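PDB 2FBN: 70 kDa peptidylprolyl isomerase, putative from Plasmodium falciparum, which probably acts as an FK506-binding-family peptidyl-prolyl isomerase whose C-terminal tetratricopeptide repeat domain interacts with the C-terminal pentapeptide of Hsp90. Local coordinates for residues C90-A95 with L125-V130; C97-K100 with K106-D109; A131-G136 with V166-E171; K147-N152 with L156-S161. All blocks are in the same frame, centred on the assembly; numbering follows the deposited sequence.

Contact 1 (C90-A95 with L125-V130)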
loop_
_atom_site.group_PDB
_atom_site.type_symbol
_atom_site.label_atom_id
_atom_site.label_comp_id
_atom_site.label_asym_id
_atom_site.label_seq_id
_atom_site.Cartn_x
_atom_site.Cartn_y
_atom_site.Cartn_z
ATOM N N CYS A 90 -3.687 -9.619 -9.474
ATOM C CA CYS A 90 -3.996 -8.216 -9.241
ATOM C C CYS A 90 -2.725 -7.400 -9.023
ATOM O O CYS A 90 -2.577 -6.315 -9.583
ATOM C CB CYS A 90 -4.868 -8.086 -8.000
ATOM S SG CYS A 90 -6.560 -8.588 -8.356
ATOM N N ASN A 91 -1.821 -7.891 -8.176
ATOM C CA ASN A 91 -0.600 -7.121 -7.933
ATOM C C ASN A 91 0.332 -7.045 -9.146
ATOM O O ASN A 91 0.944 -6.002 -9.390
ATOM C CB ASN A 91 0.121 -7.608 -6.695
ATOM C CG ASN A 91 -0.565 -7.136 -5.428
ATOM O OD1 ASN A 91 -0.587 -5.925 -5.124
ATOM N ND2 ASN A 91 -1.119 -8.073 -4.683
ATOM N N LEU A 92 0.443 -8.143 -9.889
ATOM C CA LEU A 92 1.227 -8.124 -11.122
ATOM C C LEU A 92 0.642 -7.121 -12.114
ATOM O O LEU A 92 1.363 -6.280 -12.682
ATOM C CB LEU A 92 1.275 -9.506 -11.761
ATOM C CG LEU A 92 2.283 -10.523 -11.258
ATOM C CD1 LEU A 92 1.959 -11.866 -11.894
ATOM C CD2 LEU A 92 3.696 -10.072 -11.636
ATOM N N ASN A 93 -0.670 -7.216 -12.338
ATOM C CA ASN A 93 -1.350 -6.324 -13.277
ATOM C C ASN A 93 -1.235 -4.871 -12.818
ATOM O O ASN A 93 -1.022 -3.974 -13.630
ATOM C CB ASN A 93 -2.813 -6.729 -13.503
ATOM C CG ASN A 93 -2.950 -8.124 -14.099
ATOM O OD1 ASN A 93 -1.976 -8.688 -14.613
ATOM N ND2 ASN A 93 -4.143 -8.703 -13.993
ATOM N N LEU A 94 -1.355 -4.628 -11.511
ATOM C CA LEU A 94 -1.177 -3.270 -11.022
ATOM C C LEU A 94 0.248 -2.772 -11.311
ATOM O O LEU A 94 0.452 -1.615 -11.703
ATOM C CB LEU A 94 -1.496 -3.195 -9.535
ATOM C CG LEU A 94 -2.986 -3.121 -9.173
ATOM C CD1 LEU A 94 -3.146 -3.387 -7.700
ATOM C CD2 LEU A 94 -3.611 -1.760 -9.577
ATOM N N ALA A 95 1.236 -3.643 -11.126
ATOM C CA ALA A 95 2.618 -3.227 -11.403
ATOM C C ALA A 95 2.749 -2.803 -12.873
ATOM O O ALA A 95 3.306 -1.741 -13.174
ATOM C CB ALA A 95 3.583 -4.329 -11.061
ATOM N N LEU A 125 9.720 -9.963 -10.823
ATOM C CA LEU A 125 11.113 -9.513 -10.749
ATOM C C LEU A 125 11.378 -8.521 -11.884
ATOM O O LEU A 125 12.006 -7.467 -11.687
ATOM C CB LEU A 125 12.067 -10.710 -10.859
ATOM C CG LEU A 125 12.423 -11.461 -9.573
ATOM C CD1 LEU A 125 13.109 -12.767 -9.925
ATOM C CD2 LEU A 125 13.307 -10.601 -8.639
ATOM N N TYR A 126 10.863 -8.850 -13.070
ATOM C CA TYR A 126 11.036 -7.983 -14.239
ATOM C C TYR A 126 10.365 -6.619 -14.018
ATOM O O TYR A 126 10.978 -5.553 -14.198
ATOM C CB TYR A 126 10.480 -8.663 -15.498
ATOM C CG TYR A 126 10.430 -7.718 -16.672
ATOM C CD1 TYR A 126 11.606 -7.244 -17.262
ATOM C CD2 TYR A 126 9.220 -7.275 -17.181
ATOM C CE1 TYR A 126 11.565 -6.355 -18.335
ATOM C CE2 TYR A 126 9.181 -6.380 -18.243
ATOM C CZ TYR A 126 10.362 -5.934 -18.812
ATOM O OH TYR A 126 10.298 -5.049 -19.871
ATOM N N LYS A 127 9.103 -6.642 -13.600
ATOM C CA LYS A 127 8.368 -5.390 -13.403
ATOM C C LYS A 127 8.977 -4.553 -12.268
ATOM O O LYS A 127 9.061 -3.328 -12.363
ATOM C CB LYS A 127 6.892 -5.686 -13.144
ATOM C CG LYS A 127 6.229 -6.358 -14.349
ATOM C CD LYS A 127 4.843 -6.909 -14.001
ATOM C CE LYS A 127 4.276 -7.775 -15.146
ATOM N NZ LYS A 127 4.293 -7.072 -16.466
ATOM N N LEU A 128 9.416 -5.224 -11.206
ATOM C CA LEU A 128 10.160 -4.555 -10.133
ATOM C C LEU A 128 11.464 -3.939 -10.659
ATOM O O LEU A 128 11.817 -2.800 -10.334
ATOM C CB LEU A 128 10.456 -5.537 -8.995
ATOM C CG LEU A 128 11.314 -4.986 -7.851
ATOM C CD1 LEU A 128 10.682 -3.759 -7.200
ATOM C CD2 LEU A 128 11.480 -6.106 -6.841
ATOM N N GLY A 129 12.187 -4.692 -11.487
ATOM C CA GLY A 129 13.401 -4.158 -12.087
ATOM C C GLY A 129 13.154 -2.925 -12.930
ATOM O O GLY A 129 13.854 -1.918 -12.807
ATOM N N VAL A 130 12.141 -2.981 -13.796
ATOM C CA VAL A 130 11.807 -1.822 -14.635
ATOM C C VAL A 130 11.481 -0.589 -13.780
ATOM O O VAL A 130 12.007 0.484 -14.000
ATOM C CB VAL A 130 10.630 -2.148 -15.564
ATOM C CG1 VAL A 130 10.103 -0.884 -16.253
ATOM C CG2 VAL A 130 11.064 -3.203 -16.591
#
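Two neighbouring tetratricopeptide repeats meet here: Lys127, on helix 122-135 in the repeat 122-155, lays its aliphatic chain against Leu92 and Ala95 on helix 77-100, which runs into the repeat 88-121. The contact starts at the root of the lysine, where CB of Lys127 sits 4.1 Å from CB of Ala95. Farther out, CD of Lys127 passes the turn between the two partners, 3.8 Å from the carbonyl O of Leu92 and 4.1 Å from CB of Ala95. Leu92 adds its CD2 branch, 4.1 Å from the same Lys127 CD, the two side chains crossing at about a right angle. The lysine is extended up to CE and then bends (chi4 -53°), which swings NZ along the neighbouring helix to a hydrogen bond with Thr96 OG1. That hydroxyl also bonds Leu92 O, so methylenes, ammonium and hydroxyl gather around one helical turn. No hydrogen bond links the two segments directly, and the nearest CA atoms, of Ala95 and Lys127, are 6.5 Å apart. Side-by-side packing of this kind between successive repeats is characteristic of the tetratricopeptide repeat superhelix.

Contact 2 (C97-K100 with K106-D109)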
loop_
_atom_site.group_PDB
_atom_site.type_symbol
_atom_site.label_atom_id
_atom_site.label_comp_id
_atom_site.label_asym_id
_atom_site.label_seq_id
_atom_site.Cartn_x
_atom_site.Cartn_y
_atom_site.Cartn_z
ATOM N N CYS A 97 0.278 -1.697 -14.817
ATOM C CA CYS A 97 -0.474 -0.464 -14.967
ATOM C C CYS A 97 0.358 0.727 -14.532
ATOM O O CYS A 97 0.456 1.732 -15.211
ATOM C CB CYS A 97 -1.778 -0.514 -14.155
ATOM S SG CYS A 97 -3.009 -1.623 -14.900
ATOM N N TYR A 98 0.987 0.594 -13.376
ATOM C CA TYR A 98 1.749 1.706 -12.845
ATOM C C TYR A 98 3.031 1.987 -13.649
ATOM O O TYR A 98 3.409 3.144 -13.814
ATOM C CB TYR A 98 2.026 1.452 -11.377
ATOM C CG TYR A 98 0.812 1.659 -10.488
ATOM C CD1 TYR A 98 0.070 2.846 -10.543
ATOM C CD2 TYR A 98 0.435 0.678 -9.568
ATOM C CE1 TYR A 98 -1.034 3.056 -9.678
ATOM C CE2 TYR A 98 -0.655 0.883 -8.706
ATOM C CZ TYR A 98 -1.379 2.061 -8.779
ATOM O OH TYR A 98 -2.450 2.256 -7.916
ATOM N N ASN A 99 3.693 0.941 -14.150
ATOM C CA ASN A 99 4.806 1.160 -15.109
ATOM C C ASN A 99 4.356 1.910 -16.362
ATOM O O ASN A 99 5.013 2.857 -16.805
ATOM C CB ASN A 99 5.498 -0.147 -15.457
ATOM C CG ASN A 99 6.503 -0.574 -14.383
ATOM O OD1 ASN A 99 7.006 0.268 -13.619
ATOM N ND2 ASN A 99 6.839 -1.860 -14.360
ATOM N N LYS A 100 3.212 1.513 -16.898
ATOM C CA LYS A 100 2.608 2.210 -18.034
ATOM C C LYS A 100 2.328 3.682 -17.721
ATOM O O LYS A 100 2.643 4.569 -18.528
ATOM C CB LYS A 100 1.330 1.504 -18.467
ATOM C CG LYS A 100 1.582 0.244 -19.272
ATOM C CD LYS A 100 0.312 -0.584 -19.512
ATOM C CE LYS A 100 0.552 -1.599 -20.637
ATOM N NZ LYS A 100 0.657 -0.911 -21.986
ATOM N N LYS A 106 4.577 3.171 -6.983
ATOM C CA LYS A 106 3.429 2.260 -6.872
ATOM C C LYS A 106 3.722 0.927 -7.566
ATOM O O LYS A 106 3.359 -0.121 -7.082
ATOM C CB LYS A 106 2.180 2.950 -7.420
ATOM C CG LYS A 106 1.807 4.182 -6.605
ATOM C CD LYS A 106 0.439 4.721 -6.951
ATOM C CE LYS A 106 0.101 5.927 -6.085
ATOM N NZ LYS A 106 1.013 7.076 -6.367
ATOM N N ALA A 107 4.403 0.959 -8.715
ATOM C CA ALA A 107 4.804 -0.290 -9.367
ATOM C C ALA A 107 5.772 -1.090 -8.489
ATOM O O ALA A 107 5.646 -2.300 -8.363
ATOM C CB ALA A 107 5.431 -0.009 -10.763
ATOM N N ILE A 108 6.726 -0.406 -7.855
ATOM C CA ILE A 108 7.631 -1.083 -6.936
ATOM C C ILE A 108 6.831 -1.790 -5.845
ATOM O O ILE A 108 7.075 -2.959 -5.547
ATOM C CB ILE A 108 8.636 -0.083 -6.316
ATOM C CG1 ILE A 108 9.606 0.389 -7.396
ATOM C CG2 ILE A 108 9.340 -0.721 -5.115
ATOM C CD1 ILE A 108 10.509 1.563 -6.984
ATOM N N ASP A 109 5.860 -1.071 -5.276
ATOM C CA ASP A 109 5.041 -1.617 -4.190
ATOM C C ASP A 109 4.339 -2.914 -4.598
ATOM O O ASP A 109 4.429 -3.956 -3.923
ATOM C CB ASP A 109 4.013 -0.579 -3.755
ATOM C CG ASP A 109 3.121 -1.076 -2.623
ATOM O OD1 ASP A 109 3.640 -1.328 -1.519
ATOM O OD2 ASP A 109 1.909 -1.217 -2.847
#
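Tyr98 and Lys106 make the principal contact, a CH-pi interaction. CB of Lys106 lies over the middle of one face of the phenol ring, 3.5 Å from the centroid of Tyr98 and only 8° off the ring normal. The lysine chain then runs outward across the same ring, its CD coming 3.5 Å from Tyr98 CE1. It is extended as far as CE and bends at chi4 (65°), carrying NZ away from the ring to a salt bridge with Asp103. The methylenes thus cover one face of the ring, while the ammonium pairs with an acid in the loop.

Apolar packing continues on Ala107, whose CB is 3.8 Å from CB of Tyr98. A side chain this small allows the helices close together, with CA of Tyr98 and CA of Ala107 5.0 Å apart. Polar atoms play a lesser part: OD1 of Asn99 rests 3.3 Å from CB of Ala107, a van der Waals touch, and ND2 of Asn99 makes a weak hydrogen bond to the backbone O of Lys127.

The two segments are joined by the short turn between helix 77-100 and helix 104-117, the helix-turn-helix hairpin of a tetratricopeptide repeat. Ala131 of helix 122-135 packs on both Asn99 and Ala107, Ile58 of helix 54-66 touches Tyr98, and Lys62 of the second subunit packs against Lys106.

Contact 3 (A131-G136 with V166-E171)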
loop_
_atom_site.group_PDB
_atom_site.type_symbol
_atom_site.label_atom_id
_atom_site.label_comp_id
_atom_site.label_asym_id
_atom_site.label_seq_id
_atom_site.Cartn_x
_atom_site.Cartn_y
_atom_site.Cartn_z
ATOM N N ALA A 131 10.655 -0.778 -12.757
ATOM C CA ALA A 131 10.196 0.344 -11.944
ATOM C C ALA A 131 11.356 0.934 -11.121
ATOM O O ALA A 131 11.518 2.160 -11.043
ATOM C CB ALA A 131 9.083 -0.113 -11.051
ATOM N N ASN A 132 12.155 0.051 -10.539
ATOM C CA ASN A 132 13.392 0.461 -9.845
ATOM C C ASN A 132 14.295 1.270 -10.771
ATOM O O ASN A 132 14.804 2.339 -10.411
ATOM C CB ASN A 132 14.138 -0.750 -9.288
ATOM C CG ASN A 132 13.638 -1.180 -7.908
ATOM O OD1 ASN A 132 13.123 -0.358 -7.136
ATOM N ND2 ASN A 132 13.795 -2.472 -7.588
ATOM N N MET A 133 14.481 0.748 -11.980
ATOM C CA MET A 133 15.393 1.382 -12.929
ATOM C C MET A 133 14.954 2.807 -13.258
ATOM O O MET A 133 15.753 3.752 -13.149
ATOM C CB MET A 133 15.477 0.554 -14.210
ATOM C CG MET A 133 16.197 1.257 -15.334
ATOM S SD MET A 133 16.325 0.159 -16.754
ATOM C CE MET A 133 14.610 -0.011 -17.243
ATOM N N TYR A 134 13.692 2.969 -13.653
ATOM C CA TYR A 134 13.209 4.280 -14.067
ATOM C C TYR A 134 13.101 5.254 -12.900
ATOM O O TYR A 134 13.212 6.464 -13.111
ATOM C CB TYR A 134 11.879 4.171 -14.796
ATOM C CG TYR A 134 12.040 3.654 -16.208
ATOM C CD1 TYR A 134 12.816 4.359 -17.144
ATOM C CD2 TYR A 134 11.424 2.471 -16.609
ATOM C CE1 TYR A 134 12.961 3.910 -18.456
ATOM C CE2 TYR A 134 11.564 2.008 -17.928
ATOM C CZ TYR A 134 12.336 2.730 -18.832
ATOM O OH TYR A 134 12.478 2.272 -20.123
ATOM N N PHE A 135 12.926 4.740 -11.685
ATOM C CA PHE A 135 12.861 5.636 -10.519
ATOM C C PHE A 135 14.255 6.033 -10.026
ATOM O O PHE A 135 14.400 6.999 -9.273
ATOM C CB PHE A 135 12.063 5.014 -9.363
ATOM C CG PHE A 135 11.643 6.024 -8.308
ATOM C CD1 PHE A 135 10.722 7.021 -8.610
ATOM C CD2 PHE A 135 12.177 5.967 -7.011
ATOM C CE1 PHE A 135 10.326 7.965 -7.613
ATOM C CE2 PHE A 135 11.770 6.884 -6.014
ATOM C CZ PHE A 135 10.848 7.887 -6.331
ATOM N N GLY A 136 15.272 5.291 -10.450
ATOM C CA GLY A 136 16.638 5.604 -10.058
ATOM C C GLY A 136 17.279 4.664 -9.061
ATOM O O GLY A 136 18.425 4.891 -8.639
ATOM N N VAL A 166 22.051 -1.287 -17.219
ATOM C CA VAL A 166 23.522 -1.214 -17.184
ATOM C C VAL A 166 24.032 0.084 -17.832
ATOM O O VAL A 166 24.962 0.727 -17.327
ATOM C CB VAL A 166 24.137 -2.488 -17.835
ATOM C CG1 VAL A 166 25.646 -2.345 -18.039
ATOM C CG2 VAL A 166 23.828 -3.702 -16.973
ATOM N N ASN A 167 23.388 0.480 -18.929
ATOM C CA ASN A 167 23.683 1.754 -19.594
ATOM C C ASN A 167 23.478 2.937 -18.643
ATOM O O ASN A 167 24.341 3.796 -18.508
ATOM C CB ASN A 167 22.817 1.897 -20.854
ATOM C CG ASN A 167 23.068 3.184 -21.610
ATOM O OD1 ASN A 167 22.552 4.235 -21.245
ATOM N ND2 ASN A 167 23.842 3.100 -22.699
ATOM N N LYS A 168 22.314 2.974 -17.995
ATOM C CA LYS A 168 21.993 3.999 -17.016
ATOM C C LYS A 168 22.990 4.034 -15.860
ATOM O O LYS A 168 23.419 5.114 -15.443
ATOM C CB LYS A 168 20.587 3.743 -16.469
ATOM C CG LYS A 168 19.489 4.095 -17.456
ATOM C CD LYS A 168 18.113 3.874 -16.833
ATOM C CE LYS A 168 17.023 4.517 -17.656
ATOM N NZ LYS A 168 16.871 5.964 -17.321
ATOM N N LEU A 169 23.345 2.859 -15.345
ATOM C CA LEU A 169 24.233 2.755 -14.187
ATOM C C LEU A 169 25.648 3.227 -14.530
ATOM O O LEU A 169 26.269 3.953 -13.756
ATOM C CB LEU A 169 24.234 1.335 -13.621
ATOM C CG LEU A 169 24.923 1.041 -12.280
ATOM C CD1 LEU A 169 24.363 1.886 -11.114
ATOM C CD2 LEU A 169 24.821 -0.444 -11.982
ATOM N N LYS A 170 26.139 2.848 -15.708
ATOM C CA LYS A 170 27.445 3.333 -16.175
ATOM C C LYS A 170 27.464 4.862 -16.348
ATOM O O LYS A 170 28.433 5.518 -15.961
ATOM C CB LYS A 170 27.887 2.587 -17.443
ATOM C CG LYS A 170 28.164 1.089 -17.191
ATOM C CD LYS A 170 28.933 0.381 -18.327
ATOM C CE LYS A 170 28.007 -0.094 -19.447
ATOM N NZ LYS A 170 28.632 -1.115 -20.360
ATOM N N GLU A 171 26.394 5.431 -16.896
ATOM C CA GLU A 171 26.250 6.888 -16.967
ATOM C C GLU A 171 26.206 7.521 -15.564
ATOM O O GLU A 171 26.935 8.472 -15.289
ATOM C CB GLU A 171 25.028 7.295 -17.811
ATOM C CG GLU A 171 24.736 8.807 -17.833
ATOM C CD GLU A 171 23.953 9.282 -19.063
ATOM O OE1 GLU A 171 23.074 10.169 -18.907
ATOM O OE2 GLU A 171 24.214 8.795 -20.190
HETATM O O HOH W 1 16.461 6.073 -14.464
#
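Met133 sets out from its helix with CG trans to the backbone N (chi1 170°) and stays extended as far as SD, which brings CG, and less closely SD, against Lys168. The lysine comes the other way, straight as far as CE, and the rotation about CD-CE (chi4 -84°) turns NZ aside. The two chains cross at about a right angle: CG of Met133 is 3.6 Å from CD of Lys168, and SD of Met133 is 4.1 Å from that same CD. Beyond the sulfur the methionine folds back, placing its CE above one face of the Tyr134 ring, toward the rim. Tyr134 brings CE1 to 4.2 Å from Lys168 CE, an oblique and looser touch.

These side chains join helix 122-135, which belongs to a tetratricopeptide repeat, to the long C-terminal helix 156-173. Met133 also packs on Leu164 and Cys165 of that helix and on Ala141 of helix 138-151.

One water bridges the polar groups. It accepts from NZ of Lys168 at 2.9 Å and donates to O of Met133 at 2.8 Å, linking the ammonium to the end of the helix. The same Met133 O receives N of Gly136 at 3.1 Å, one of the bonds of the Schellman motif that closes helix 122-135. Gly136 takes a positive phi of 108°, a conformation readily open to glycine. On another side of this helix, OD1 of Asn132 is hydrogen-bonded to His70 of the second subunit.

Contact 4 (K147-N152 with L156-S161); sequences KAASLN and LDIRNS
Ile158 is the one side chain of 156-161 that touches 147-152, its CB directed toward the last turns of helix 138-151. At CB the branches part: CG2 lies trans to the backbone N, while CG1 stands beside that N (chi1 -62°). CG2 makes the tightest approach, resting on the backbone between two alanines, 3.5 Å from Ala149 N. It meets both methyl groups as well, 3.8 Å from CB of Ala148 and 3.8 Å from CB of Ala149. CG1 of Ile158 lies off-centre by the rim of the Tyr126 ring on helix 122-135, 3.7 Å from CD1 of Tyr126. At the tip, with the chain extended (chi2 166°), CD1 of Ile158 settles at the end of the other helix, 3.9 Å from CB of Asn152 and 3.9 Å from the carbonyl O of Ala148. That carbonyl is already engaged within its own helix, accepting N of Asn152, so the methyl covers a satisfied polar atom. Val122 also touches Ile158, extending the apolar packing to helix 122-135.

The three residues between the segments let the chain reverse quickly. OD1 of Asn155 bonds N of Ile158 and NH2 of Arg159 bonds O of Pro153, tying the new helix to the turn. Antiparallel helices joined by a short turn are the building pattern of tetratricopeptide repeat arrays, here continued by the C-terminal helix.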
loop_
_atom_site.group_PDB
_atom_site.type_symbol
_atom_site.label_atom_id
_atom_site.label_comp_id
_atom_site.label_asym_id
_atom_site.label_seq_id
_atom_site.Cartn_x
_atom_site.Cartn_y
_atom_site.Cartn_z
ATOM N N LYS A 147 18.801 -11.233 -12.142
ATOM C CA LYS A 147 18.115 -12.441 -11.662
ATOM C C LYS A 147 17.046 -12.917 -12.660
ATOM O O LYS A 147 16.971 -14.108 -13.012
ATOM C CB LYS A 147 17.480 -12.207 -10.290
ATOM C CG LYS A 147 16.902 -13.480 -9.697
ATOM C CD LYS A 147 16.645 -13.327 -8.200
ATOM C CE LYS A 147 16.438 -14.680 -7.545
ATOM N NZ LYS A 147 16.367 -14.564 -6.051
ATOM N N ALA A 148 16.231 -11.982 -13.129
ATOM C CA ALA A 148 15.163 -12.316 -14.072
ATOM C C ALA A 148 15.742 -12.917 -15.356
ATOM O O ALA A 148 15.193 -13.894 -15.873
ATOM C CB ALA A 148 14.327 -11.082 -14.399
ATOM N N ALA A 149 16.812 -12.313 -15.869
ATOM C CA ALA A 149 17.463 -12.790 -17.105
ATOM C C ALA A 149 18.081 -14.171 -16.884
ATOM O O ALA A 149 18.062 -15.029 -17.766
ATOM C CB ALA A 149 18.506 -11.796 -17.582
ATOM N N SER A 150 18.622 -14.375 -15.687
ATOM C CA SER A 150 19.175 -15.682 -15.326
ATOM C C SER A 150 18.120 -16.784 -15.331
ATOM O O SER A 150 18.413 -17.912 -15.733
ATOM C CB SER A 150 19.878 -15.604 -13.976
ATOM O OG SER A 150 21.028 -14.780 -14.086
ATOM N N LEU A 151 16.907 -16.462 -14.878
ATOM C CA LEU A 151 15.794 -17.400 -14.863
ATOM C C LEU A 151 15.172 -17.613 -16.248
ATOM O O LEU A 151 14.719 -18.723 -16.564
ATOM C CB LEU A 151 14.729 -16.959 -13.864
ATOM C CG LEU A 151 15.139 -16.885 -12.389
ATOM C CD1 LEU A 151 14.048 -16.202 -11.569
ATOM C CD2 LEU A 151 15.454 -18.280 -11.823
ATOM N N ASN A 152 15.149 -16.552 -17.057
ATOM C CA ASN A 152 14.568 -16.610 -18.413
ATOM C C ASN A 152 15.537 -16.024 -19.427
ATOM O O ASN A 152 15.302 -14.920 -19.943
ATOM C CB ASN A 152 13.263 -15.813 -18.477
ATOM C CG ASN A 152 12.077 -16.567 -17.940
ATOM O OD1 ASN A 152 12.169 -17.273 -16.941
ATOM N ND2 ASN A 152 10.932 -16.389 -18.590
ATOM N N LEU A 156 13.583 -11.525 -24.398
ATOM C CA LEU A 156 14.155 -10.308 -24.969
ATOM C C LEU A 156 13.720 -9.067 -24.210
ATOM O O LEU A 156 14.491 -8.124 -24.097
ATOM C CB LEU A 156 13.786 -10.182 -26.449
ATOM C CG LEU A 156 14.320 -11.332 -27.316
ATOM C CD1 LEU A 156 13.850 -11.167 -28.768
ATOM C CD2 LEU A 156 15.840 -11.412 -27.230
ATOM N N ASP A 157 12.482 -9.072 -23.712
ATOM C CA ASP A 157 11.988 -7.955 -22.912
ATOM C C ASP A 157 12.887 -7.760 -21.688
ATOM O O ASP A 157 13.315 -6.646 -21.385
ATOM C CB ASP A 157 10.529 -8.168 -22.503
ATOM C CG ASP A 157 9.573 -8.194 -23.717
ATOM O OD1 ASP A 157 9.939 -7.642 -24.793
ATOM O OD2 ASP A 157 8.459 -8.748 -23.580
ATOM N N ILE A 158 13.208 -8.861 -21.014
ATOM C CA ILE A 158 14.099 -8.782 -19.846
ATOM C C ILE A 158 15.500 -8.323 -20.272
ATOM O O ILE A 158 16.090 -7.410 -19.687
ATOM C CB ILE A 158 14.169 -10.127 -19.084
ATOM C CG1 ILE A 158 12.784 -10.513 -18.549
ATOM C CG2 ILE A 158 15.193 -10.007 -17.938
ATOM C CD1 ILE A 158 12.682 -11.968 -18.083
ATOM N N ARG A 159 16.025 -8.940 -21.332
ATOM C CA ARG A 159 17.349 -8.584 -21.810
ATOM C C ARG A 159 17.487 -7.087 -22.139
ATOM O O ARG A 159 18.441 -6.412 -21.732
ATOM C CB ARG A 159 17.686 -9.433 -23.042
ATOM C CG ARG A 159 19.108 -9.274 -23.454
ATOM C CD ARG A 159 19.414 -10.080 -24.727
ATOM N NE ARG A 159 19.216 -11.506 -24.492
ATOM C CZ ARG A 159 19.242 -12.426 -25.456
ATOM N NH1 ARG A 159 19.456 -12.060 -26.714
ATOM N NH2 ARG A 159 19.068 -13.703 -25.166
ATOM N N ASN A 160 16.534 -6.564 -22.902
ATOM C CA ASN A 160 16.612 -5.144 -23.272
ATOM C C ASN A 160 16.581 -4.220 -22.055
ATOM O O ASN A 160 17.296 -3.210 -22.023
ATOM C CB ASN A 160 15.514 -4.773 -24.268
ATOM C CG ASN A 160 15.692 -5.496 -25.593
ATOM O OD1 ASN A 160 16.812 -5.877 -25.952
ATOM N ND2 ASN A 160 14.588 -5.750 -26.288
ATOM N N SER A 161 15.748 -4.561 -21.072
ATOM C CA SER A 161 15.661 -3.753 -19.853
ATOM C C SER A 161 16.960 -3.832 -19.047
ATOM O O SER A 161 17.448 -2.816 -18.550
ATOM C CB SER A 161 14.460 -4.174 -19.016
ATOM O OG SER A 161 13.253 -3.842 -19.696
#

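Overall arrangement
The four contacts follow the chain through the repeat array. Contacts 1 and 2 share helix 77-100, their centres about 6 Å apart, and contact 2, a hairpin, falls within the sequence spanned by contact 1. Likewise contact 4, a hairpin, falls within the span of contact 3; both use helix 156-173, with centres about 15 Å apart, and Met133 SD touches Ser161 O. Helix 122-135 links the halves: contact 1 uses its middle and contact 3 its C-terminal end, about 17 Å between centres, while Tyr126, on the segment 125-130, touches Ile158 and probably bonds Ser161 OG of contact 4. Contacts 2 and 4 do not touch, their nearest atoms about 9 Å apart. Contacts 2 and 3 both meet the second subunit.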